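Local coordinates for protein mRNA export factor MEX67 (PDB 1Q40) that probably exports mRNA from the nucleus, using an NTF2-like middle domain that pairs with a second protein chain, at residues T18-N23 / R185-I190; L25-W28 / S33-M36; F70-N75 / K174-S179; H112-I115 / L120-M123. All blocks are in the same frame, centred on the assembly; numbering follows the deposited sequence.

Contact 1. Residues T18-N23 / R185-I190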
loop_
_atom_site.group_PDB
_atom_site.type_symbol
_atom_site.label_atom_id
_atom_site.label_comp_id
_atom_site.label_asym_id
_atom_site.label_seq_id
_atom_site.Cartn_x
_atom_site.Cartn_y
_atom_site.Cartn_z
ATOM N N THR B 18 -6.919 14.686 -9.803
ATOM C CA THR B 18 -8.299 14.730 -9.331
ATOM C C THR B 18 -9.275 14.466 -10.476
ATOM O O THR B 18 -10.295 13.805 -10.284
ATOM C CB THR B 18 -8.599 16.095 -8.673
ATOM O OG1 THR B 18 -7.841 16.225 -7.464
ATOM C CG2 THR B 18 -10.055 16.188 -8.208
ATOM N N ASN B 19 -8.956 14.982 -11.659
ATOM C CA ASN B 19 -9.769 14.748 -12.847
ATOM C C ASN B 19 -9.628 13.314 -13.344
ATOM O O ASN B 19 -10.622 12.686 -13.700
ATOM C CB ASN B 19 -9.385 15.714 -13.972
ATOM C CG ASN B 19 -9.763 17.156 -13.665
ATOM O OD1 ASN B 19 -10.242 17.477 -12.572
ATOM N ND2 ASN B 19 -9.539 18.035 -14.632
ATOM N N PHE B 20 -8.396 12.807 -13.376
ATOM C CA PHE B 20 -8.143 11.432 -13.805
ATOM C C PHE B 20 -8.972 10.473 -12.961
ATOM O O PHE B 20 -9.678 9.636 -13.501
ATOM C CB PHE B 20 -6.653 11.080 -13.699
ATOM C CG PHE B 20 -6.346 9.631 -13.986
ATOM C CD1 PHE B 20 -6.148 9.195 -15.288
ATOM C CD2 PHE B 20 -6.266 8.706 -12.952
ATOM C CE1 PHE B 20 -5.872 7.858 -15.557
ATOM C CE2 PHE B 20 -5.999 7.366 -13.215
ATOM C CZ PHE B 20 -5.796 6.945 -14.521
ATOM N N ILE B 21 -8.891 10.629 -11.641
ATOM C CA ILE B 21 -9.574 9.754 -10.689
ATOM C C ILE B 21 -11.099 9.871 -10.787
ATOM O O ILE B 21 -11.806 8.871 -10.666
ATOM C CB ILE B 21 -9.089 10.055 -9.237
ATOM C CG1 ILE B 21 -7.640 9.577 -9.031
ATOM C CG2 ILE B 21 -10.020 9.435 -8.188
ATOM C CD1 ILE B 21 -7.442 8.044 -9.035
ATOM N N ALA B 22 -11.589 11.090 -11.012
ATOM C CA ALA B 22 -13.026 11.360 -11.131
ATOM C C ALA B 22 -13.633 10.657 -12.348
ATOM O O ALA B 22 -14.672 10.012 -12.241
ATOM C CB ALA B 22 -13.281 12.867 -11.207
ATOM N N ASN B 23 -12.973 10.783 -13.496
ATOM C CA ASN B 23 -13.406 10.111 -14.716
ATOM C C ASN B 23 -13.204 8.604 -14.636
ATOM O O ASN B 23 -14.053 7.847 -15.101
ATOM C CB ASN B 23 -12.661 10.655 -15.938
ATOM C CG ASN B 23 -13.040 9.926 -17.224
ATOM O OD1 ASN B 23 -12.186 9.336 -17.895
ATOM N ND2 ASN B 23 -14.333 9.936 -17.555
ATOM N N ARG B 185 -5.521 1.994 -4.248
ATOM C CA ARG B 185 -5.209 1.767 -5.640
ATOM C C ARG B 185 -4.144 2.754 -6.117
ATOM O O ARG B 185 -4.292 3.959 -5.929
ATOM C CB ARG B 185 -6.469 1.916 -6.485
ATOM C CG ARG B 185 -6.343 1.307 -7.870
ATOM C CD ARG B 185 -7.673 1.178 -8.611
ATOM N NE ARG B 185 -7.486 0.451 -9.860
ATOM C CZ ARG B 185 -8.462 -0.035 -10.615
ATOM N NH1 ARG B 185 -8.162 -0.669 -11.738
ATOM N NH2 ARG B 185 -9.726 0.097 -10.262
ATOM N N THR B 186 -3.104 2.227 -6.755
ATOM C CA THR B 186 -1.953 2.999 -7.220
ATOM C C THR B 186 -1.828 2.910 -8.737
ATOM O O THR B 186 -1.788 1.820 -9.300
ATOM C CB THR B 186 -0.665 2.466 -6.555
ATOM O OG1 THR B 186 -0.725 2.700 -5.150
ATOM C CG2 THR B 186 0.575 3.250 -6.998
ATOM N N PHE B 187 -1.769 4.073 -9.381
ATOM C CA PHE B 187 -1.565 4.202 -10.813
ATOM C C PHE B 187 -0.200 4.871 -11.071
ATOM O O PHE B 187 0.139 5.851 -10.414
ATOM C CB PHE B 187 -2.645 5.100 -11.429
ATOM C CG PHE B 187 -4.064 4.628 -11.210
ATOM C CD1 PHE B 187 -4.691 3.821 -12.145
ATOM C CD2 PHE B 187 -4.786 5.044 -10.098
ATOM C CE1 PHE B 187 -6.008 3.408 -11.970
ATOM C CE2 PHE B 187 -6.105 4.638 -9.905
ATOM C CZ PHE B 187 -6.717 3.824 -10.850
ATOM N N VAL B 188 0.577 4.349 -12.014
ATOM C CA VAL B 188 1.665 5.116 -12.620
ATOM C C VAL B 188 1.145 5.570 -13.979
ATOM O O VAL B 188 0.851 4.740 -14.835
ATOM C CB VAL B 188 2.945 4.279 -12.802
ATOM C CG1 VAL B 188 4.046 5.107 -13.468
ATOM C CG2 VAL B 188 3.423 3.742 -11.472
ATOM N N VAL B 189 1.002 6.880 -14.162
ATOM C CA VAL B 189 0.461 7.454 -15.394
ATOM C C VAL B 189 1.573 8.186 -16.161
ATOM O O VAL B 189 2.319 8.968 -15.578
ATOM C CB VAL B 189 -0.701 8.426 -15.092
ATOM C CG1 VAL B 189 -1.414 8.844 -16.380
ATOM C CG2 VAL B 189 -1.691 7.794 -14.106
ATOM N N ILE B 190 1.672 7.923 -17.464
ATOM C CA ILE B 190 2.718 8.499 -18.312
ATOM C C ILE B 190 2.128 9.229 -19.539
ATOM O O ILE B 190 0.965 9.024 -19.878
ATOM C CB ILE B 190 3.728 7.397 -18.739
ATOM C CG1 ILE B 190 3.050 6.309 -19.578
ATOM C CG2 ILE B 190 4.386 6.770 -17.512
ATOM C CD1 ILE B 190 4.013 5.282 -20.163
#
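Helix segment 18-23 passes over strand segment 185-190 with the axes 11.9 Å apart at closest approach and their N-to-C directions 120° apart. Two aromatic rings meet between them. Phe-20 and Phe-187 form a T-shaped (edge-to-face) pair, with centroids 5.2 Å apart and planes at 78°. The edge of Phe-20 is presented to the face of Phe-187. Phe-20 CE2 stands over the middle of the Phe-187 ring, 3.9 Å from Phe-187 CG. CG of Phe-20 is anti to the backbone N (chi1 174°), which carries the ring down from the helix to the sheet. This is the helix-on-sheet core of the NTF2-like fold, where an N-terminal helix lies against a curved sheet. The other contacts set aliphatic methyls against the two rings. Val-189 CG2 lies over one face of the Phe-20 ring, toward its rim, and is 4.2 Å from Phe-20 CZ. Ile-21 reaches the strand with CD1, which meets Phe-187 CE2 at 3.8 Å. All four residues are buried. Phe-187 meets Tyr-24 of the same helix in a second edge-to-face pair, and Ile-136 of the adjoining strand touches Phe-20, Ile-21 and Val-189.

Contact 2. Residues L25-W28 / S33-M36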
loop_
_atom_site.group_PDB
_atom_site.type_symbol
_atom_site.label_atom_id
_atom_site.label_comp_id
_atom_site.label_asym_id
_atom_site.label_seq_id
_atom_site.Cartn_x
_atom_site.Cartn_y
_atom_site.Cartn_z
ATOM N N LEU B 25 -13.238 6.591 -11.997
ATOM C CA LEU B 25 -14.207 5.958 -11.113
ATOM C C LEU B 25 -15.623 5.981 -11.677
ATOM O O LEU B 25 -16.380 5.038 -11.473
ATOM C CB LEU B 25 -14.169 6.596 -9.719
ATOM C CG LEU B 25 -12.940 6.233 -8.866
ATOM C CD1 LEU B 25 -13.063 6.883 -7.497
ATOM C CD2 LEU B 25 -12.759 4.722 -8.745
ATOM N N LYS B 26 -15.978 7.055 -12.384
ATOM C CA LYS B 26 -17.249 7.100 -13.100
ATOM C C LYS B 26 -17.393 5.871 -13.990
ATOM O O LYS B 26 -18.391 5.164 -13.906
ATOM C CB LYS B 26 -17.366 8.380 -13.938
ATOM C CG LYS B 26 -18.789 8.662 -14.425
ATOM C CD LYS B 26 -18.874 9.976 -15.218
ATOM C CE LYS B 26 -18.543 9.780 -16.704
ATOM N NZ LYS B 26 -19.237 10.778 -17.563
ATOM N N LEU B 27 -16.380 5.606 -14.816
ATOM C CA LEU B 27 -16.404 4.481 -15.763
ATOM C C LEU B 27 -16.165 3.122 -15.097
ATOM O O LEU B 27 -16.685 2.094 -15.551
ATOM C CB LEU B 27 -15.381 4.704 -16.886
ATOM C CG LEU B 27 -15.608 5.969 -17.733
ATOM C CD1 LEU B 27 -14.647 6.030 -18.908
ATOM C CD2 LEU B 27 -17.039 6.056 -18.214
ATOM N N TRP B 28 -15.394 3.117 -14.011
ATOM C CA TRP B 28 -15.164 1.890 -13.236
ATOM C C TRP B 28 -16.477 1.376 -12.643
ATOM O O TRP B 28 -16.689 0.172 -12.537
ATOM C CB TRP B 28 -14.142 2.134 -12.120
ATOM C CG TRP B 28 -13.818 0.894 -11.361
ATOM C CD1 TRP B 28 -14.314 0.522 -10.143
ATOM C CD2 TRP B 28 -12.951 -0.164 -11.780
ATOM N NE1 TRP B 28 -13.801 -0.700 -9.772
ATOM C CE2 TRP B 28 -12.957 -1.144 -10.757
ATOM C CE3 TRP B 28 -12.158 -0.385 -12.915
ATOM C CZ2 TRP B 28 -12.213 -2.314 -10.843
ATOM C CZ3 TRP B 28 -11.414 -1.548 -12.993
ATOM C CH2 TRP B 28 -11.450 -2.501 -11.970
ATOM N N SER B 33 -15.199 -1.251 -20.040
ATOM C CA SER B 33 -14.613 -1.337 -21.378
ATOM C C SER B 33 -14.133 0.032 -21.876
ATOM O O SER B 33 -13.196 0.109 -22.667
ATOM C CB SER B 33 -15.607 -1.953 -22.375
ATOM O OG SER B 33 -16.807 -1.204 -22.436
ATOM N N GLU B 34 -14.766 1.101 -21.398
ATOM C CA GLU B 34 -14.419 2.464 -21.802
ATOM C C GLU B 34 -13.077 2.954 -21.241
ATOM O O GLU B 34 -12.521 3.946 -21.729
ATOM C CB GLU B 34 -15.532 3.430 -21.401
ATOM C CG GLU B 34 -16.851 3.182 -22.125
ATOM C CD GLU B 34 -17.769 4.395 -22.135
ATOM O OE1 GLU B 34 -18.844 4.333 -21.492
ATOM O OE2 GLU B 34 -17.428 5.407 -22.795
ATOM N N LEU B 35 -12.567 2.258 -20.221
ATOM C CA LEU B 35 -11.273 2.576 -19.620
ATOM C C LEU B 35 -10.088 2.012 -20.395
ATOM O O LEU B 35 -8.963 2.442 -20.176
ATOM C CB LEU B 35 -11.213 2.037 -18.188
ATOM C CG LEU B 35 -12.199 2.669 -17.203
ATOM C CD1 LEU B 35 -12.364 1.777 -15.968
ATOM C CD2 LEU B 35 -11.744 4.072 -16.825
HETATM N N MSE B 36 -10.332 1.058 -21.291
HETATM C CA MSE B 36 -9.249 0.270 -21.891
HETATM C C MSE B 36 -8.328 1.031 -22.835
HETATM O O MSE B 36 -7.229 0.571 -23.112
HETATM C CB MSE B 36 -9.800 -0.986 -22.578
HETATM C CG MSE B 36 -10.581 -1.903 -21.636
HETATM SE SE MSE B 36 -9.715 -2.146 -19.860
HETATM C CE MSE B 36 -7.943 -2.621 -20.485
#
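Leu-35 lies between two residues of the helix, Leu-27 and Trp-28, and each of its methyls meets one of them. CD2 rests on the base of the Leu-27 side chain, 3.7 Å from Leu-27 CB. CD1 comes to the rim of the indole, 3.7 Å from Trp-28 CE3 and near the ring plane, so the methyl meets the edge of the six-membered ring. Trp-28 and Leu-35 cross at about a right angle. The CB of Trp-28 points away from segment 33-36. With chi1 at -177° the indole swings opposite the Trp-28 N, and from there the six-membered ring still reaches Leu-35. CD1 of Leu-35 is also 3.8 Å from the backbone N of Trp-28.

Leu-27 points its CB at the other segment. Its CD1 touches CB of Glu-34 at 3.7 Å, and these two side chains also cross at about a right angle. The glutamate chain is extended beyond CG, and OE1 comes within 4.1 Å of Leu-27 CD2. No hydrogen bond joins the two segments. Of the CA atoms, those of Leu-27 and Glu-34 lie nearest each other, 6.7 Å apart.

The contact packs the last turn of helix 14-29 against the short 3-10 segment that follows it. Trp-28 has further partners: cation-pi contacts with Arg-32 and Arg-185, and an edge-to-face pair with Phe-104. Helix 96-105 carries Phe-104 and packs against Met-36, a selenomethionine here. The turn thus lies between helices 14-29 and 96-105 on its way to strand 44-49.

Contact 3. Residues F70-N75 / K174-S179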
loop_
_atom_site.group_PDB
_atom_site.type_symbol
_atom_site.label_atom_id
_atom_site.label_comp_id
_atom_site.label_asym_id
_atom_site.label_seq_id
_atom_site.Cartn_x
_atom_site.Cartn_y
_atom_site.Cartn_z
ATOM N N PHE B 70 -14.385 -12.821 1.096
ATOM C CA PHE B 70 -13.617 -12.384 -0.077
ATOM C C PHE B 70 -13.703 -13.349 -1.281
ATOM O O PHE B 70 -12.841 -13.305 -2.160
ATOM C CB PHE B 70 -12.146 -12.199 0.305
ATOM C CG PHE B 70 -11.897 -11.055 1.246
ATOM C CD1 PHE B 70 -11.691 -11.279 2.603
ATOM C CD2 PHE B 70 -11.834 -9.759 0.768
ATOM C CE1 PHE B 70 -11.439 -10.211 3.468
ATOM C CE2 PHE B 70 -11.589 -8.685 1.619
ATOM C CZ PHE B 70 -11.388 -8.907 2.976
ATOM N N GLY B 71 -14.733 -14.200 -1.313
ATOM C CA GLY B 71 -14.918 -15.216 -2.346
ATOM C C GLY B 71 -14.742 -14.837 -3.811
ATOM O O GLY B 71 -14.204 -15.620 -4.579
ATOM N N TYR B 72 -15.183 -13.648 -4.217
ATOM C CA TYR B 72 -15.012 -13.209 -5.612
ATOM C C TYR B 72 -13.575 -12.796 -5.971
ATOM O O TYR B 72 -13.214 -12.751 -7.145
ATOM C CB TYR B 72 -15.956 -12.043 -5.929
ATOM C CG TYR B 72 -17.385 -12.460 -6.237
ATOM C CD1 TYR B 72 -18.461 -11.882 -5.574
ATOM C CD2 TYR B 72 -17.649 -13.436 -7.192
ATOM C CE1 TYR B 72 -19.777 -12.274 -5.849
ATOM C CE2 TYR B 72 -18.951 -13.838 -7.473
ATOM C CZ TYR B 72 -20.008 -13.248 -6.806
ATOM O OH TYR B 72 -21.284 -13.650 -7.110
ATOM N N TYR B 73 -12.769 -12.508 -4.953
ATOM C CA TYR B 73 -11.440 -11.928 -5.099
ATOM C C TYR B 73 -10.274 -12.903 -4.914
ATOM O O TYR B 73 -9.173 -12.669 -5.431
ATOM C CB TYR B 73 -11.280 -10.843 -4.050
ATOM C CG TYR B 73 -12.251 -9.697 -4.180
ATOM C CD1 TYR B 73 -11.934 -8.591 -4.956
ATOM C CD2 TYR B 73 -13.473 -9.713 -3.531
ATOM C CE1 TYR B 73 -12.809 -7.527 -5.094
ATOM C CE2 TYR B 73 -14.373 -8.629 -3.651
ATOM C CZ TYR B 73 -14.023 -7.539 -4.421
ATOM O OH TYR B 73 -14.868 -6.460 -4.577
ATOM N N LEU B 74 -10.505 -13.984 -4.176
ATOM C CA LEU B 74 -9.407 -14.816 -3.691
ATOM C C LEU B 74 -8.645 -15.546 -4.779
ATOM O O LEU B 74 -7.423 -15.661 -4.697
ATOM C CB LEU B 74 -9.904 -15.841 -2.669
ATOM C CG LEU B 74 -10.337 -15.299 -1.322
ATOM C CD1 LEU B 74 -10.967 -16.424 -0.527
ATOM C CD2 LEU B 74 -9.170 -14.721 -0.576
ATOM N N ASN B 75 -9.338 -16.069 -5.783
ATOM C CA ASN B 75 -8.636 -16.851 -6.811
ATOM C C ASN B 75 -7.687 -15.994 -7.642
ATOM O O ASN B 75 -6.651 -16.470 -8.102
ATOM C CB ASN B 75 -9.603 -17.579 -7.738
ATOM C CG ASN B 75 -8.890 -18.566 -8.641
ATOM O OD1 ASN B 75 -8.121 -19.412 -8.170
ATOM N ND2 ASN B 75 -9.113 -18.450 -9.941
ATOM N N LYS B 174 -22.290 -21.995 -4.098
ATOM C CA LYS B 174 -23.352 -21.275 -3.388
ATOM C C LYS B 174 -23.106 -19.774 -3.510
ATOM O O LYS B 174 -21.970 -19.340 -3.709
ATOM C CB LYS B 174 -23.446 -21.704 -1.912
ATOM C CG LYS B 174 -24.873 -22.053 -1.461
ATOM C CD LYS B 174 -25.326 -23.428 -1.998
ATOM C CE LYS B 174 -26.809 -23.699 -1.723
ATOM N NZ LYS B 174 -27.576 -24.050 -2.972
ATOM N N ARG B 175 -24.181 -19.002 -3.388
ATOM C CA ARG B 175 -24.156 -17.554 -3.608
ATOM C C ARG B 175 -23.180 -16.809 -2.678
ATOM O O ARG B 175 -23.306 -16.881 -1.461
ATOM C CB ARG B 175 -25.565 -16.985 -3.414
ATOM C CG ARG B 175 -25.923 -15.819 -4.319
ATOM C CD ARG B 175 -27.396 -15.447 -4.237
ATOM N NE ARG B 175 -27.761 -15.018 -2.879
ATOM C CZ ARG B 175 -28.821 -15.448 -2.176
ATOM N NH1 ARG B 175 -29.673 -16.353 -2.665
ATOM N NH2 ARG B 175 -29.030 -14.962 -0.954
ATOM N N ILE B 176 -22.222 -16.087 -3.265
ATOM C CA ILE B 176 -21.280 -15.258 -2.506
ATOM C C ILE B 176 -21.941 -13.917 -2.185
ATOM O O ILE B 176 -22.494 -13.283 -3.075
ATOM C CB ILE B 176 -19.979 -15.023 -3.311
ATOM C CG1 ILE B 176 -19.290 -16.359 -3.606
ATOM C CG2 ILE B 176 -19.031 -14.109 -2.548
ATOM C CD1 ILE B 176 -18.277 -16.304 -4.697
ATOM N N PRO B 177 -21.892 -13.474 -0.931
ATOM C CA PRO B 177 -22.524 -12.205 -0.570
ATOM C C PRO B 177 -21.753 -10.995 -1.110
ATOM O O PRO B 177 -20.528 -11.031 -1.268
ATOM C CB PRO B 177 -22.545 -12.235 0.963
ATOM C CG PRO B 177 -21.424 -13.136 1.350
ATOM C CD PRO B 177 -21.249 -14.111 0.229
ATOM N N LEU B 178 -22.500 -9.953 -1.444
ATOM C CA LEU B 178 -21.923 -8.672 -1.806
ATOM C C LEU B 178 -21.850 -7.851 -0.526
ATOM O O LEU B 178 -22.736 -7.935 0.310
ATOM C CB LEU B 178 -22.777 -7.968 -2.866
ATOM C CG LEU B 178 -23.025 -8.722 -4.180
ATOM C CD1 LEU B 178 -24.112 -8.033 -4.978
ATOM C CD2 LEU B 178 -21.772 -8.860 -5.016
ATOM N N SER B 179 -20.779 -7.081 -0.376
ATOM C CA SER B 179 -20.574 -6.219 0.784
ATOM C C SER B 179 -19.612 -5.082 0.451
ATOM O O SER B 179 -18.887 -5.126 -0.547
ATOM C CB SER B 179 -20.010 -7.022 1.972
ATOM O OG SER B 179 -18.605 -7.277 1.815
HETATM O O HOH W 1 -23.194 -12.710 -5.584
HETATM O O HOH W 2 -22.385 -16.158 -6.432
#
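Apolar contact comes first, and it is made by Ile-176 over one face of the Tyr-72 ring. CD1 forms a CH-pi contact, 3.9 Å from the ring centroid and 17° off the normal, and sits above the CD2-CE2 half. CG2 lies by the other half, 3.8 Å from Tyr-72 CE1. CB comes nearest, at 3.7 Å from the same CE1. The branched side chain thus spans the ring. Leu-178 adds a looser touch, its CD2 being 4.0 Å from Tyr-72 CE1.

Backbone takes part at Gly-71. It has no side chain, and its C atom lies 3.9 Å from Ile-176 CD1.

Both segments belong to loops of the NTF2-like domain. Segment 70-75 lies between strand 44-49 and helix 86-91. Segment 174-179 leads into strand 181-190. Glu-144 of strand 134-146 is hydrogen-bonded to Tyr-73 OH through OE2 and to Ser-179 N through OE1, tying the two loops to the sheet.

Polar links between the segments run through two waters, both bound to Tyr-72 OH. One lies near the ring plane, 2.6 Å from that hydroxyl, and donates to Ile-176 O. The other accepts from Ile-176 N at 3.2 Å. The phenol oxygen is thereby joined to both backbone polar groups of the residue that covers its ring.

Contact 4. Residues H112-I115 / L120-M123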
loop_
_atom_site.group_PDB
_atom_site.type_symbol
_atom_site.label_atom_id
_atom_site.label_comp_id
_atom_site.label_asym_id
_atom_site.label_seq_id
_atom_site.Cartn_x
_atom_site.Cartn_y
_atom_site.Cartn_z
ATOM N N HIS B 112 -18.465 3.878 -6.134
ATOM C CA HIS B 112 -17.620 4.726 -5.310
ATOM C C HIS B 112 -18.318 6.078 -5.232
ATOM O O HIS B 112 -18.549 6.717 -6.254
ATOM C CB HIS B 112 -16.250 4.919 -5.957
ATOM C CG HIS B 112 -15.446 3.659 -6.099
ATOM N ND1 HIS B 112 -15.782 2.651 -6.977
ATOM C CD2 HIS B 112 -14.301 3.266 -5.495
ATOM C CE1 HIS B 112 -14.883 1.683 -6.896
ATOM N NE2 HIS B 112 -13.971 2.034 -6.006
ATOM N N ASP B 113 -18.640 6.519 -4.026
ATOM C CA ASP B 113 -19.473 7.709 -3.827
ATOM C C ASP B 113 -18.597 8.964 -3.717
ATOM O O ASP B 113 -18.664 9.701 -2.735
ATOM C CB ASP B 113 -20.335 7.479 -2.577
ATOM C CG ASP B 113 -21.442 8.499 -2.414
ATOM O OD1 ASP B 113 -22.048 8.928 -3.428
ATOM O OD2 ASP B 113 -21.772 8.921 -1.279
ATOM N N ILE B 114 -17.776 9.198 -4.741
ATOM C CA ILE B 114 -16.755 10.247 -4.709
ATOM C C ILE B 114 -17.298 11.649 -5.008
ATOM O O ILE B 114 -16.721 12.633 -4.557
ATOM C CB ILE B 114 -15.580 9.907 -5.673
ATOM C CG1 ILE B 114 -14.362 10.798 -5.377
ATOM C CG2 ILE B 114 -15.992 10.032 -7.144
ATOM C CD1 ILE B 114 -13.037 10.052 -5.383
ATOM N N ILE B 115 -18.391 11.736 -5.767
ATOM C CA ILE B 115 -19.016 13.028 -6.085
ATOM C C ILE B 115 -19.782 13.571 -4.874
ATOM O O ILE B 115 -19.606 14.727 -4.492
ATOM C CB ILE B 115 -19.964 12.900 -7.312
ATOM C CG1 ILE B 115 -19.163 12.590 -8.583
ATOM C CG2 ILE B 115 -20.795 14.177 -7.510
ATOM C CD1 ILE B 115 -19.981 11.887 -9.655
ATOM N N LEU B 120 -14.790 10.495 2.014
ATOM C CA LEU B 120 -14.462 9.090 2.321
ATOM C C LEU B 120 -13.074 8.694 1.805
ATOM O O LEU B 120 -12.555 7.627 2.153
ATOM C CB LEU B 120 -15.483 8.131 1.703
ATOM C CG LEU B 120 -16.963 8.285 2.041
ATOM C CD1 LEU B 120 -17.767 7.195 1.346
ATOM C CD2 LEU B 120 -17.200 8.254 3.544
ATOM N N PHE B 121 -12.490 9.551 0.972
ATOM C CA PHE B 121 -11.306 9.234 0.200
ATOM C C PHE B 121 -10.113 10.097 0.596
ATOM O O PHE B 121 -10.272 11.252 1.013
ATOM C CB PHE B 121 -11.614 9.408 -1.293
ATOM C CG PHE B 121 -12.704 8.503 -1.784
ATOM C CD1 PHE B 121 -14.035 8.915 -1.760
ATOM C CD2 PHE B 121 -12.407 7.227 -2.254
ATOM C CE1 PHE B 121 -15.049 8.067 -2.200
ATOM C CE2 PHE B 121 -13.419 6.368 -2.693
ATOM C CZ PHE B 121 -14.736 6.783 -2.663
ATOM N N SER B 122 -8.922 9.512 0.510
ATOM C CA SER B 122 -7.674 10.269 0.566
ATOM C C SER B 122 -6.796 9.890 -0.622
ATOM O O SER B 122 -6.936 8.809 -1.198
ATOM C CB SER B 122 -6.935 10.058 1.894
ATOM O OG SER B 122 -6.485 8.724 2.062
HETATM N N MSE B 123 -5.893 10.794 -0.983
HETATM C CA MSE B 123 -5.091 10.650 -2.191
HETATM C C MSE B 123 -3.732 11.320 -2.024
HETATM O O MSE B 123 -3.647 12.389 -1.432
HETATM C CB MSE B 123 -5.842 11.292 -3.359
HETATM C CG MSE B 123 -5.293 10.987 -4.758
HETATM SE SE MSE B 123 -6.270 11.954 -6.193
HETATM C CE MSE B 123 -7.973 12.109 -5.369
#
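An inverse gamma turn centred on Asp-113 lies in the loop between strands 109-111 and 122-127, and Phe-121 packs against it. A weak hydrogen bond from Ile-114 N to His-112 O, 3.0 Å long, closes the turn. The Phe-121 ring meets three residues in a row. Ile-114 lies over one face: its CD1 makes a CH-pi contact, 4.0 Å from the ring centroid and 16° off the normal. Chi1 of -165° sends the CG1 branch toward Phe-121, and chi2 of 137° then sets CD1 over the ring. Ile-114 CA is 3.7 Å from Phe-121 CE1, well off the ring plane; it is the carbonyl carbon of Asp-113 that lies at the edge, 4.0 Å from the same CE1. His-112 adds its CB, 4.1 Å from Phe-121 CZ. The carboxylate of Asp-113 turns to another partner, with OD2 hydrogen-bonded to Thr-117 OG1 within the loop.

Phe-121 also touches Leu-138, while His-112 and Ile-114 both reach Leu-25 of helix 14-29. The two strands joined by this loop each pair antiparallel with strand 134-146. The contact is thus a strand connection packed at the margin of the curved sheet of an NTF2-like fold.

Contacts 1, 2 and 4 adjoin one another around helix 14-29. Contacts 1 and 2 share that helix and have centres about 12 Å apart; Arg-185 NH2 comes to 3.5 Å from Trp-28 CE2. Contact 4 meets the helix at two levels. Ile-21 CG1 packs on the selenium of Met-123 at 3.9 Å, and Trp-28 CD1 lies 3.5 Å from His-112 CE1. Contact 3 stands apart. Its centre is about 27 Å from that of contact 1, across the chain's centre, and its nearest atoms are about 8 Å from contacts 2 and 4. The partner protein reaches the sheet at Thr-186 and Val-188 in contact 1 and at Ser-122 in contact 4.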